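Local coordinates for protein beta-galacturonidase (Eisenbergiella tayi, PDB 6NCW) that is a family 2 glycoside hydrolase that binds galacturonate and probably releases it from beta-linked galacturonides, at residues 273-278 with 303-308; 426-431 with 463-468; 441-446 with 496-501; 459-464 with 502-507; 509-514 with 528-533. All blocks are in the same frame, centred on the assembly; numbering follows the deposited sequence.

Contact 1: 273-278 with 303-308; sequences KGFCRH and LGANSI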
# COMPACT_ATOMS: atom_id res chain seq x y z
N LYS A 273 11.83 29.52 7.51
CA LYS A 273 11.72 28.06 7.65
C LYS A 273 10.36 27.67 7.08
O LYS A 273 9.38 27.58 7.81
CB LYS A 273 11.86 27.61 9.11
CG LYS A 273 13.14 28.10 9.84
CD LYS A 273 13.27 27.46 11.22
CE LYS A 273 12.32 28.07 12.24
NZ LYS A 273 11.94 27.13 13.34
N GLY A 274 10.27 27.43 5.77
CA GLY A 274 9.00 27.45 5.09
C GLY A 274 8.62 26.16 4.37
O GLY A 274 9.42 25.23 4.19
N PHE A 275 7.36 26.15 3.95
CA PHE A 275 6.80 25.14 3.07
C PHE A 275 6.09 25.79 1.90
O PHE A 275 5.32 26.75 2.08
CB PHE A 275 5.82 24.22 3.81
CG PHE A 275 6.50 23.08 4.51
CD1 PHE A 275 6.87 21.95 3.81
CD2 PHE A 275 6.76 23.15 5.88
CE1 PHE A 275 7.52 20.90 4.46
CE2 PHE A 275 7.39 22.11 6.53
CZ PHE A 275 7.78 20.98 5.82
N CYS A 276 6.33 25.27 0.71
CA CYS A 276 5.41 25.50 -0.37
C CYS A 276 4.15 24.69 -0.09
O CYS A 276 4.24 23.51 0.26
CB CYS A 276 6.03 25.09 -1.70
SG CYS A 276 7.51 26.06 -2.17
N ARG A 277 2.98 25.31 -0.22
CA ARG A 277 1.73 24.58 -0.02
C ARG A 277 0.72 25.00 -1.08
O ARG A 277 0.35 26.18 -1.17
CB ARG A 277 1.16 24.81 1.38
CG ARG A 277 -0.22 24.17 1.62
CD ARG A 277 -0.80 24.59 2.97
NE ARG A 277 -2.17 24.13 3.17
CZ ARG A 277 -3.25 24.79 2.76
NH1 ARG A 277 -3.12 25.94 2.11
NH2 ARG A 277 -4.47 24.30 3.00
N HIS A 278 0.29 24.02 -1.88
CA HIS A 278 -0.86 24.15 -2.78
C HIS A 278 -2.17 24.05 -2.01
O HIS A 278 -2.28 23.32 -1.02
CB HIS A 278 -0.83 23.03 -3.84
CG HIS A 278 -0.09 23.39 -5.09
ND1 HIS A 278 -0.54 24.36 -5.96
CD2 HIS A 278 1.09 22.95 -5.59
CE1 HIS A 278 0.32 24.49 -6.96
NE2 HIS A 278 1.30 23.63 -6.76
N LEU A 303 6.15 20.61 12.26
CA LEU A 303 7.41 20.45 11.55
C LEU A 303 8.45 21.50 11.90
O LEU A 303 9.61 21.36 11.51
CB LEU A 303 7.14 20.45 10.04
CG LEU A 303 6.59 19.12 9.52
CD1 LEU A 303 5.75 19.28 8.26
CD2 LEU A 303 7.75 18.14 9.26
N GLY A 304 8.07 22.55 12.64
CA GLY A 304 8.99 23.62 12.98
C GLY A 304 8.99 24.81 12.04
O GLY A 304 9.78 25.73 12.24
N ALA A 305 8.10 24.83 11.05
CA ALA A 305 8.10 25.91 10.07
C ALA A 305 7.57 27.20 10.68
O ALA A 305 6.78 27.20 11.64
CB ALA A 305 7.26 25.53 8.85
N ASN A 306 8.01 28.31 10.11
CA ASN A 306 7.44 29.59 10.47
C ASN A 306 6.83 30.30 9.28
O ASN A 306 6.39 31.44 9.41
CB ASN A 306 8.48 30.49 11.16
CG ASN A 306 9.67 30.82 10.27
OD1 ASN A 306 9.61 30.68 9.04
ND2 ASN A 306 10.77 31.27 10.89
N SER A 307 6.79 29.66 8.11
CA SER A 307 6.37 30.40 6.93
C SER A 307 5.79 29.46 5.87
O SER A 307 6.17 28.28 5.79
CB SER A 307 7.53 31.21 6.37
OG SER A 307 7.10 32.06 5.32
N ILE A 308 4.87 29.99 5.08
CA ILE A 308 4.26 29.28 3.97
C ILE A 308 4.33 30.16 2.73
O ILE A 308 4.24 31.38 2.80
CB ILE A 308 2.80 28.89 4.28
CG1 ILE A 308 2.77 27.77 5.30
CG2 ILE A 308 2.05 28.49 3.01
CD1 ILE A 308 1.42 27.56 5.89
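Lys273 and Asn306 exchange two hydrogen bonds where strands 268-276 and 307-309 begin to pair, the parallel strands of a beta-alpha-beta crossover through helix 290-302 in the TIM barrel. Lys273 N donates to Asn306 OD1 (2.9 Å, 164° at the hydrogen), tilted from the amide carbonyl plane. OD1 can take it because chi1 of 62° places the amide between the backbone N and carbonyl carbon of Asn306. In return Asn306 N donates to Lys273 O at 2.8 Å, within the carbonyl plane, and Ser307 N adds a weak bond to the same oxygen. Asn306 ND2 is satisfied by Arg271 O and Asn557 OD1. The Lys273 chain bends at chi3 (-76°) and delivers NZ to Gly304 O at 2.8 Å, in the carbonyl plane; the carbonyls of Tyr552 and Leu555 also accept from it, giving this buried amine three oxygens. Gly304, with positive phi, ends the preceding helix in a Schellman motif. Further on, Phe275 N bonds to Ser307 O at 3.1 Å, matching the register of Gly274 with Ser307. The Phe275 ring has Ala305 CB at its edge, and its CZ lies 3.6 Å from Leu303 CD1, which approaches obliquely.

Contact 2: 426-431 with 463-468; sequences SYNIYP and ITEIGA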
# COMPACT_ATOMS: atom_id res chain seq x y z
N SER A 426 15.23 35.11 -5.54
CA SER A 426 14.74 33.80 -5.12
C SER A 426 14.93 32.78 -6.23
O SER A 426 14.70 33.07 -7.40
CB SER A 426 13.26 33.87 -4.74
OG SER A 426 13.08 34.84 -3.74
N TYR A 427 15.35 31.57 -5.84
CA TYR A 427 15.64 30.52 -6.80
C TYR A 427 15.03 29.18 -6.37
O TYR A 427 15.05 28.83 -5.19
CB TYR A 427 17.14 30.39 -6.99
CG TYR A 427 17.60 31.13 -8.22
CD1 TYR A 427 18.05 32.45 -8.15
CD2 TYR A 427 17.55 30.53 -9.46
CE1 TYR A 427 18.46 33.14 -9.31
CE2 TYR A 427 17.95 31.20 -10.61
CZ TYR A 427 18.41 32.49 -10.53
OH TYR A 427 18.79 33.10 -11.71
N ASN A 428 14.45 28.48 -7.34
CA ASN A 428 14.03 27.10 -7.19
C ASN A 428 15.16 26.19 -7.67
O ASN A 428 15.58 26.30 -8.83
CB ASN A 428 12.76 26.83 -8.00
CG ASN A 428 11.63 27.77 -7.63
OD1 ASN A 428 11.64 28.37 -6.55
ND2 ASN A 428 10.64 27.90 -8.51
N ILE A 429 15.66 25.32 -6.81
CA ILE A 429 16.75 24.42 -7.18
C ILE A 429 16.43 23.02 -6.68
O ILE A 429 15.87 22.85 -5.59
CB ILE A 429 18.13 24.88 -6.63
CG1 ILE A 429 18.16 24.82 -5.10
CG2 ILE A 429 18.50 26.27 -7.15
CD1 ILE A 429 19.55 25.10 -4.50
N TYR A 430 16.82 22.01 -7.47
CA TYR A 430 16.61 20.62 -7.07
C TYR A 430 17.87 19.74 -7.19
O TYR A 430 17.82 18.65 -7.76
CB TYR A 430 15.48 20.03 -7.89
CG TYR A 430 14.13 20.65 -7.59
CD1 TYR A 430 13.69 21.77 -8.27
CD2 TYR A 430 13.29 20.08 -6.63
CE1 TYR A 430 12.43 22.31 -8.00
CE2 TYR A 430 12.05 20.61 -6.37
CZ TYR A 430 11.62 21.72 -7.05
OH TYR A 430 10.38 22.25 -6.78
N PRO A 431 19.00 20.16 -6.62
CA PRO A 431 20.16 19.25 -6.58
C PRO A 431 19.84 18.05 -5.70
O PRO A 431 19.16 18.18 -4.68
CB PRO A 431 21.28 20.11 -5.97
CG PRO A 431 20.49 21.11 -5.09
CD PRO A 431 19.29 21.44 -5.94
N ILE A 463 15.97 30.43 -1.10
CA ILE A 463 15.65 29.23 -1.88
C ILE A 463 14.14 29.02 -1.77
O ILE A 463 13.63 28.62 -0.71
CB ILE A 463 16.40 27.99 -1.38
CG1 ILE A 463 17.92 28.17 -1.54
CG2 ILE A 463 15.91 26.73 -2.12
CD1 ILE A 463 18.34 28.52 -2.95
N THR A 464 13.41 29.30 -2.84
CA THR A 464 11.96 29.24 -2.79
C THR A 464 11.40 27.86 -3.11
O THR A 464 10.21 27.64 -2.89
CB THR A 464 11.34 30.29 -3.72
OG1 THR A 464 12.13 30.42 -4.92
CG2 THR A 464 11.26 31.63 -3.00
N GLU A 465 12.25 26.94 -3.59
CA GLU A 465 11.91 25.52 -3.76
C GLU A 465 13.18 24.70 -3.63
O GLU A 465 14.18 25.03 -4.27
CB GLU A 465 11.27 25.23 -5.13
CG GLU A 465 9.83 25.68 -5.24
CD GLU A 465 9.25 25.55 -6.65
OE1 GLU A 465 8.36 26.36 -6.96
OE2 GLU A 465 9.68 24.65 -7.42
N ILE A 466 13.15 23.67 -2.78
CA ILE A 466 14.08 22.55 -2.81
C ILE A 466 13.36 21.34 -2.23
O ILE A 466 12.53 21.47 -1.33
CB ILE A 466 15.38 22.89 -2.02
CG1 ILE A 466 16.50 21.89 -2.30
CG2 ILE A 466 15.10 22.97 -0.52
CD1 ILE A 466 17.90 22.46 -1.98
N GLY A 467 13.66 20.15 -2.74
CA GLY A 467 13.02 18.95 -2.22
C GLY A 467 13.24 17.74 -3.12
O GLY A 467 14.14 17.73 -3.97
N ALA A 468 12.39 16.73 -2.91
CA ALA A 468 12.61 15.45 -3.57
C ALA A 468 11.31 14.64 -3.58
O ALA A 468 10.49 14.75 -2.66
CB ALA A 468 13.71 14.65 -2.86
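Glu465 can be followed outward across Asn428 and Tyr430. Its CB lies 3.5 Å from Tyr430 OH and equally near Asn428 OD1, and its CG runs over the Asn428 amide. At CD the two flat groups stack: the carboxylate and amide planes are 15° apart, with Glu465 CD 3.4 Å from Asn428 CG. OE1 ends beside Asn428 ND2, but the angle is too poor for a hydrogen bond; it instead makes a salt bridge with Arg309 and is hydrogen-bonded to a glycerol, probably from the crystallisation liquor, while ND2 serves Asn377 and Glu378. OE2 accepts from Tyr430 OH at 2.6 Å on its anti side, at the edge of a ring turned 66° from the carboxylate.

Glu465 is a galacturonate-binding residue, and its place here follows from the fold: parallel strands 425-428 and 461-466, joined by helix 439-453 in a beta-alpha-beta unit, reach the C-terminal end of the barrel, where TIM-barrel enzymes carry their active sites. A beta bulge shifts the register by one between the pairs Tyr427-Ile463 and Asn428-Glu465.

The strands are tied by Thr464 N to Tyr427 O (2.9 Å) and by Ile429 N to Glu465 O (3.0 Å). Thr464 chi1 is a low 36°, which aims OG1 at Asn428 OD1; it donates there at 2.7 Å and so helps fix the rotation of the amide stacked on Glu465. Away from the pocket residues, Ile429 CD1 meets Ile463 CD1 at 3.9 Å, and Ile429 CG1 lies alongside Ile466 CD1.

Contact 3: 441-446 with 496-501; sequences DYLDEL and QAVFSR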
# COMPACT_ATOMS: atom_id res chain seq x y z
N ASP A 441 27.67 22.47 -3.55
CA ASP A 441 28.38 22.96 -4.73
C ASP A 441 27.44 23.68 -5.68
O ASP A 441 27.78 24.75 -6.21
CB ASP A 441 29.06 21.80 -5.48
CG ASP A 441 30.06 21.04 -4.60
OD1 ASP A 441 30.34 21.52 -3.49
OD2 ASP A 441 30.55 19.97 -5.04
N TYR A 442 26.27 23.11 -5.91
CA TYR A 442 25.28 23.74 -6.78
C TYR A 442 24.86 25.09 -6.22
O TYR A 442 24.82 26.10 -6.94
CB TYR A 442 24.08 22.79 -6.91
CG TYR A 442 23.15 23.10 -8.04
CD1 TYR A 442 21.93 23.73 -7.81
CD2 TYR A 442 23.47 22.73 -9.34
CE1 TYR A 442 21.05 23.99 -8.85
CE2 TYR A 442 22.60 23.00 -10.39
CZ TYR A 442 21.40 23.62 -10.14
OH TYR A 442 20.54 23.89 -11.18
N LEU A 443 24.58 25.13 -4.92
CA LEU A 443 24.12 26.36 -4.28
C LEU A 443 25.21 27.43 -4.30
O LEU A 443 24.93 28.61 -4.55
CB LEU A 443 23.68 26.03 -2.86
CG LEU A 443 23.10 27.14 -2.00
CD1 LEU A 443 22.02 27.90 -2.78
CD2 LEU A 443 22.54 26.52 -0.74
N ASP A 444 26.47 27.03 -4.06
CA ASP A 444 27.57 27.99 -4.09
C ASP A 444 27.81 28.54 -5.49
O ASP A 444 28.03 29.74 -5.66
CB ASP A 444 28.84 27.33 -3.55
CG ASP A 444 28.78 27.10 -2.04
OD1 ASP A 444 27.83 27.62 -1.40
OD2 ASP A 444 29.66 26.40 -1.50
N GLU A 445 27.75 27.68 -6.50
CA GLU A 445 27.92 28.15 -7.87
C GLU A 445 26.83 29.15 -8.25
O GLU A 445 27.12 30.19 -8.86
CB GLU A 445 27.91 26.96 -8.83
CG GLU A 445 27.66 27.38 -10.26
CD GLU A 445 27.67 26.22 -11.24
OE1 GLU A 445 27.23 26.43 -12.40
OE2 GLU A 445 28.12 25.12 -10.88
N LEU A 446 25.57 28.87 -7.88
CA LEU A 446 24.48 29.81 -8.14
C LEU A 446 24.66 31.11 -7.35
O LEU A 446 24.49 32.21 -7.90
CB LEU A 446 23.14 29.17 -7.80
CG LEU A 446 21.91 30.10 -7.86
CD1 LEU A 446 21.69 30.71 -9.26
CD2 LEU A 446 20.65 29.36 -7.39
N GLN A 496 20.64 21.04 5.23
CA GLN A 496 21.94 21.35 5.80
C GLN A 496 22.68 22.39 4.95
O GLN A 496 23.27 23.33 5.48
CB GLN A 496 22.75 20.06 5.96
CG GLN A 496 24.26 20.21 5.96
CD GLN A 496 24.81 20.93 7.19
OE1 GLN A 496 24.26 20.83 8.29
NE2 GLN A 496 25.92 21.67 6.99
N ALA A 497 22.58 22.28 3.62
CA ALA A 497 23.29 23.22 2.77
C ALA A 497 22.65 24.61 2.81
O ALA A 497 23.36 25.61 2.96
CB ALA A 497 23.37 22.70 1.33
N VAL A 498 21.32 24.71 2.67
CA VAL A 498 20.69 26.03 2.59
C VAL A 498 20.91 26.82 3.88
O VAL A 498 21.20 28.01 3.85
CB VAL A 498 19.19 25.93 2.23
CG1 VAL A 498 19.00 25.27 0.87
CG2 VAL A 498 18.42 25.14 3.27
N PHE A 499 20.79 26.16 5.03
CA PHE A 499 20.96 26.84 6.31
C PHE A 499 22.41 27.18 6.64
O PHE A 499 22.64 27.97 7.56
CB PHE A 499 20.34 25.99 7.42
CG PHE A 499 18.84 26.03 7.43
CD1 PHE A 499 18.17 27.24 7.39
CD2 PHE A 499 18.11 24.86 7.44
CE1 PHE A 499 16.77 27.29 7.37
CE2 PHE A 499 16.70 24.89 7.42
CZ PHE A 499 16.04 26.12 7.40
N SER A 500 23.39 26.64 5.91
CA SER A 500 24.78 27.03 6.10
C SER A 500 25.31 27.91 4.97
O SER A 500 26.49 28.27 4.99
CB SER A 500 25.65 25.78 6.27
OG SER A 500 25.65 24.99 5.10
N ARG A 501 24.47 28.28 4.01
CA ARG A 501 24.86 29.17 2.92
C ARG A 501 24.81 30.62 3.43
O ARG A 501 23.73 31.19 3.61
CB ARG A 501 23.95 28.95 1.72
CG ARG A 501 24.18 29.84 0.52
CD ARG A 501 25.60 29.73 -0.03
NE ARG A 501 26.39 30.88 0.39
CZ ARG A 501 27.65 31.11 0.03
NH1 ARG A 501 28.29 30.25 -0.77
NH2 ARG A 501 28.27 32.19 0.47
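Bends at chi2 (58°) and chi3 (-102°) fold the Arg501 chain so that its aliphatic part touches Leu443 and its guanidinium reaches Asp444, one residue further along helix 439-453. The charged ends form a salt bridge through a single donor: Arg501 NH1 lies 2.7 Å from Asp444 OD1. That oxygen sits at the guanidinium edge, within its plane, but seen from the aspartate the nitrogen stands well above the carboxylate plane, and the two planes are 83° apart. With OD2 of Asp444 4.2 Å from NH1, the pairing is one-pronged rather than bidentate.

Beside the salt bridge the apolar contact rests mostly on one methyl. Leu443 CD2 is 3.7 Å from Arg501 CB and 3.8 Å from Val498 CA, and it also meets Val498 CG1 at 4.1 Å; Leu443 CG lies 3.8 Å from Arg501 CG. Ala497 borders the same methyl more distantly. The closest CA atoms, those of Asp444 and Arg501, are 7.6 Å apart, and the whole contact buries only 211 Å².

These are two neighbouring outer helices of the TIM barrel, 439-453 and 484-500: Leu443 also packs on Phe461 and Ile463 of strand 461-466, while Val498 covers Ile463 and Val507, the latter in strand 504-509.

Contact 4: 459-464 with 502-507; sequences KPFLIT and EGCSGV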
# COMPACT_ATOMS: atom_id res chain seq x y z
N LYS A 459 21.63 41.66 -2.55
CA LYS A 459 20.26 41.61 -2.06
C LYS A 459 20.02 40.37 -1.21
O LYS A 459 20.81 39.42 -1.23
CB LYS A 459 19.28 41.63 -3.23
CG LYS A 459 19.21 42.94 -4.00
CD LYS A 459 18.51 42.69 -5.33
CE LYS A 459 18.32 43.95 -6.10
NZ LYS A 459 17.49 43.77 -7.31
N PRO A 460 18.95 40.34 -0.41
CA PRO A 460 18.60 39.10 0.29
C PRO A 460 18.30 37.99 -0.71
O PRO A 460 17.84 38.24 -1.83
CB PRO A 460 17.35 39.48 1.09
CG PRO A 460 17.42 40.96 1.21
CD PRO A 460 18.04 41.44 -0.05
N PHE A 461 18.55 36.75 -0.30
CA PHE A 461 18.48 35.58 -1.17
C PHE A 461 17.70 34.49 -0.46
O PHE A 461 18.02 34.15 0.69
CB PHE A 461 19.90 35.12 -1.56
CG PHE A 461 19.96 33.80 -2.33
CD1 PHE A 461 19.57 33.73 -3.66
CD2 PHE A 461 20.48 32.66 -1.74
CE1 PHE A 461 19.66 32.54 -4.38
CE2 PHE A 461 20.57 31.46 -2.45
CZ PHE A 461 20.16 31.41 -3.76
N LEU A 462 16.70 33.93 -1.14
CA LEU A 462 15.89 32.82 -0.63
C LEU A 462 15.94 31.66 -1.62
O LEU A 462 15.98 31.88 -2.83
CB LEU A 462 14.42 33.24 -0.42
CG LEU A 462 14.07 34.13 0.77
CD1 LEU A 462 12.64 34.62 0.65
CD2 LEU A 462 14.29 33.36 2.08
N ILE A 463 15.97 30.43 -1.10
CA ILE A 463 15.65 29.23 -1.88
C ILE A 463 14.14 29.02 -1.77
O ILE A 463 13.63 28.62 -0.71
CB ILE A 463 16.40 27.99 -1.38
CG1 ILE A 463 17.92 28.17 -1.54
CG2 ILE A 463 15.91 26.73 -2.12
CD1 ILE A 463 18.34 28.52 -2.95
N THR A 464 13.41 29.30 -2.84
CA THR A 464 11.96 29.24 -2.79
C THR A 464 11.40 27.86 -3.11
O THR A 464 10.21 27.64 -2.89
CB THR A 464 11.34 30.29 -3.72
OG1 THR A 464 12.13 30.42 -4.92
CG2 THR A 464 11.26 31.63 -3.00
N GLU A 502 25.98 31.21 3.68
CA GLU A 502 26.03 32.61 4.10
C GLU A 502 25.44 33.50 3.03
O GLU A 502 25.77 33.37 1.84
CB GLU A 502 27.48 33.04 4.38
CG GLU A 502 27.85 33.02 5.86
CD GLU A 502 29.35 33.22 6.08
OE1 GLU A 502 29.95 34.09 5.38
OE2 GLU A 502 29.93 32.51 6.93
N GLY A 503 24.59 34.43 3.45
CA GLY A 503 23.86 35.29 2.55
C GLY A 503 22.47 34.79 2.19
O GLY A 503 21.75 35.48 1.47
N CYS A 504 22.08 33.61 2.66
CA CYS A 504 20.77 33.05 2.36
C CYS A 504 19.87 33.22 3.57
O CYS A 504 20.22 32.79 4.67
CB CYS A 504 20.90 31.57 1.98
SG CYS A 504 19.31 30.70 1.69
N SER A 505 18.71 33.84 3.37
CA SER A 505 17.79 34.08 4.48
C SER A 505 16.94 32.87 4.84
O SER A 505 16.29 32.91 5.89
CB SER A 505 16.88 35.26 4.16
OG SER A 505 17.62 36.47 4.20
N GLY A 506 16.93 31.82 4.03
CA GLY A 506 16.18 30.62 4.36
C GLY A 506 15.64 29.94 3.12
O GLY A 506 16.14 30.15 2.01
N VAL A 507 14.59 29.13 3.32
CA VAL A 507 14.18 28.11 2.36
C VAL A 507 12.69 27.85 2.49
O VAL A 507 12.13 27.88 3.59
CB VAL A 507 14.98 26.80 2.56
CG1 VAL A 507 14.82 26.29 4.00
CG2 VAL A 507 14.50 25.71 1.60
O HOH W 1 22.38 37.41 -0.21
O HOH W 2 19.56 36.84 2.39
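Two waters donate to Gly503 O, at 2.6 and 2.7 Å, and link it to the segment 459-464, whose Phe461 CB touches the same oxygen. The first water also donates to Lys459 O. The second, at the longer distance from Gly503 O, is a junction: Phe461 N donates to it at 2.9 Å and Ser505 OG at 2.7 Å, so the backbone N at the start of the strand is satisfied through solvent.

Direct pairing follows. Ser505 N donates to Phe461 O at 2.8 Å, nearly along the C=O axis, and Ile463 N to Gly506 O at 3.1 Å in the carbonyl plane. Beyond these, Val507 CA-H points at Ile463 O.

Chi1 of 173° sets the Phe461 ring beside Cys504. Cys504 CB meets the ring edge, and its SG lies 5.2 Å from the ring centroid, 60° off the normal, an oblique sulfur-aromatic contact; SG also accepts a weak bond from Gly506 N. Leu462 points to the other side of the sheet, where its CD2 lies 3.6 Å from Gly506 N. Gly503 and Gly506 both hold positive phi.

Parallel strands 461-466 and 504-509, joined by helix 484-500, make a beta-alpha-beta unit of the TIM barrel.

Contact 5: 509-514 with 528-533; sequences IWQFCD and TMNNKG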
# COMPACT_ATOMS: atom_id res chain seq x y z
N ILE A 509 10.61 24.50 1.50
CA ILE A 509 10.60 23.14 0.98
C ILE A 509 9.50 22.99 -0.06
O ILE A 509 8.35 23.41 0.14
CB ILE A 509 10.42 22.15 2.14
CG1 ILE A 509 11.71 22.13 2.99
CG2 ILE A 509 10.15 20.75 1.60
CD1 ILE A 509 11.54 21.54 4.35
N TRP A 510 9.85 22.38 -1.19
CA TRP A 510 8.86 21.89 -2.13
C TRP A 510 8.66 20.41 -1.83
O TRP A 510 9.56 19.61 -2.10
CB TRP A 510 9.30 22.09 -3.59
CG TRP A 510 8.22 21.57 -4.49
CD1 TRP A 510 8.03 20.27 -4.88
CD2 TRP A 510 7.10 22.32 -5.02
NE1 TRP A 510 6.88 20.17 -5.65
CE2 TRP A 510 6.30 21.41 -5.74
CE3 TRP A 510 6.72 23.67 -4.96
CZ2 TRP A 510 5.13 21.81 -6.41
CZ3 TRP A 510 5.56 24.07 -5.63
CH2 TRP A 510 4.78 23.13 -6.34
N GLN A 511 7.50 20.03 -1.27
CA GLN A 511 6.41 20.90 -0.89
C GLN A 511 5.73 20.24 0.31
O GLN A 511 6.16 19.20 0.76
CB GLN A 511 5.41 21.13 -2.04
CG GLN A 511 4.70 19.86 -2.52
CD GLN A 511 3.57 20.14 -3.52
OE1 GLN A 511 2.81 21.13 -3.39
NE2 GLN A 511 3.47 19.27 -4.54
N PHE A 512 4.67 20.86 0.84
CA PHE A 512 4.03 20.33 2.03
C PHE A 512 3.41 18.95 1.78
O PHE A 512 3.71 17.98 2.49
CB PHE A 512 2.96 21.31 2.53
CG PHE A 512 2.07 20.73 3.59
CD1 PHE A 512 0.71 20.60 3.38
CD2 PHE A 512 2.61 20.30 4.79
CE1 PHE A 512 -0.11 20.06 4.36
CE2 PHE A 512 1.81 19.74 5.77
CZ PHE A 512 0.44 19.63 5.56
N CYS A 513 2.51 18.85 0.81
CA CYS A 513 1.76 17.61 0.61
C CYS A 513 1.78 17.24 -0.86
O CYS A 513 2.08 18.06 -1.72
CB CYS A 513 0.31 17.74 1.09
SG CYS A 513 -0.63 18.99 0.19
N ASP A 514 1.51 15.97 -1.15
CA ASP A 514 1.39 15.57 -2.55
C ASP A 514 0.15 16.21 -3.15
O ASP A 514 -0.84 16.44 -2.45
CB ASP A 514 1.29 14.05 -2.68
CG ASP A 514 2.54 13.33 -2.18
OD1 ASP A 514 3.65 13.94 -2.10
OD2 ASP A 514 2.43 12.14 -1.86
N THR A 528 -0.05 10.47 -11.50
CA THR A 528 -0.55 11.79 -11.90
C THR A 528 -0.67 12.69 -10.67
O THR A 528 -1.71 13.32 -10.39
CB THR A 528 -1.88 11.67 -12.68
OG1 THR A 528 -1.70 10.80 -13.79
CG2 THR A 528 -2.34 13.03 -13.25
N MET A 529 0.41 12.68 -9.88
CA MET A 529 0.56 13.48 -8.68
C MET A 529 1.96 14.07 -8.71
O MET A 529 2.87 13.46 -9.28
CB MET A 529 0.43 12.65 -7.38
CG MET A 529 -0.87 11.92 -7.20
SD MET A 529 -2.29 12.97 -6.78
CE MET A 529 -1.90 13.42 -5.09
N ASN A 530 2.12 15.24 -8.12
CA ASN A 530 3.44 15.71 -7.71
C ASN A 530 3.70 15.09 -6.35
O ASN A 530 2.93 15.32 -5.40
CB ASN A 530 3.51 17.24 -7.67
CG ASN A 530 4.92 17.78 -7.38
OD1 ASN A 530 5.50 17.51 -6.33
ND2 ASN A 530 5.46 18.58 -8.30
N ASN A 531 4.75 14.27 -6.25
CA ASN A 531 4.96 13.41 -5.09
C ASN A 531 6.00 13.95 -4.12
O ASN A 531 6.56 13.18 -3.33
CB ASN A 531 5.39 12.01 -5.55
CG ASN A 531 4.35 11.35 -6.42
OD1 ASN A 531 3.44 10.72 -5.92
ND2 ASN A 531 4.49 11.50 -7.74
N LYS A 532 6.27 15.25 -4.16
CA LYS A 532 7.35 15.79 -3.35
C LYS A 532 6.86 16.27 -2.01
O LYS A 532 7.60 16.96 -1.30
CB LYS A 532 8.06 16.90 -4.11
CG LYS A 532 8.65 16.39 -5.45
CD LYS A 532 9.62 17.38 -6.06
CE LYS A 532 10.17 16.87 -7.41
NZ LYS A 532 9.16 16.88 -8.48
N GLY A 533 5.63 15.92 -1.64
CA GLY A 533 5.15 16.25 -0.31
C GLY A 533 6.02 15.61 0.76
O GLY A 533 6.58 14.52 0.58
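Trp510 presents its indole edge to Asn530 and Lys532, while CB of Gln511 lies over one ring face, 3.6 Å above the plane. At the edge NE1 donates to Asn530 OD1 (3.1 Å), with the oxygen close to the ring plane; the amide is turned 64° from the ring, and NE1 arrives from above the carbonyl plane. Lys532 N reaches that OD1 from the opposite face at 3.2 Å, closing an Asx turn, and Gln511 NE2 adds a weak bond from an amide whose plane is turned 87° against that of Asn530. Two sound bonds and a weak one thus hold the amide of Asn530, a galacturonate-binding residue, whose ND2 goes on to Asp131. Lys532, which binds the same sugar, runs past the indole with CB and CD each 3.5 Å from Trp510 CD1 and ends at Tyr434 OH.

The peptide between Trp510 and Gln511 is cis, a feature known from related TIM-barrel glycosidases. After it, Gln511 N donates to Lys532 O at 3.1 Å. Asp514 OD1 accepts from Gly533 N at 2.8 Å and also pairs with Lys542.

The loop 509-514 continues strand 504-509: Trp510 has a backbone bond to Ile466 and Phe512 one to Cys276 of strand 268-276, with the Phe512 ring lying on helix 290-302. Strand 529-530 pairs antiparallel with 515-516, and Met529 packs on Tyr474 of the second subunit.

From the N terminus, contact 1 closes a 24-residue excursion through helix 290-302 and is complete before the others open. Contact 2, several barrel strands later, closes another through helix 439-453, and contact 4 begins on the strand where contact 2 ends, closing one more through helix 484-500. Contact 3 joins those two helices, so its segments alternate along the chain with those of contacts 2 and 4. Contact 5 then closes a short loop of 13 residues. Strand 504-509 pairs with both 461-466 and 268-276, as Gly274 N near Val507 O attests, bringing contact 4 round to contact 1. Contacts 2 and 5 touch where Glu465 meets Trp510, bringing galacturonate-binding Glu465 close to Asn530 and Lys532.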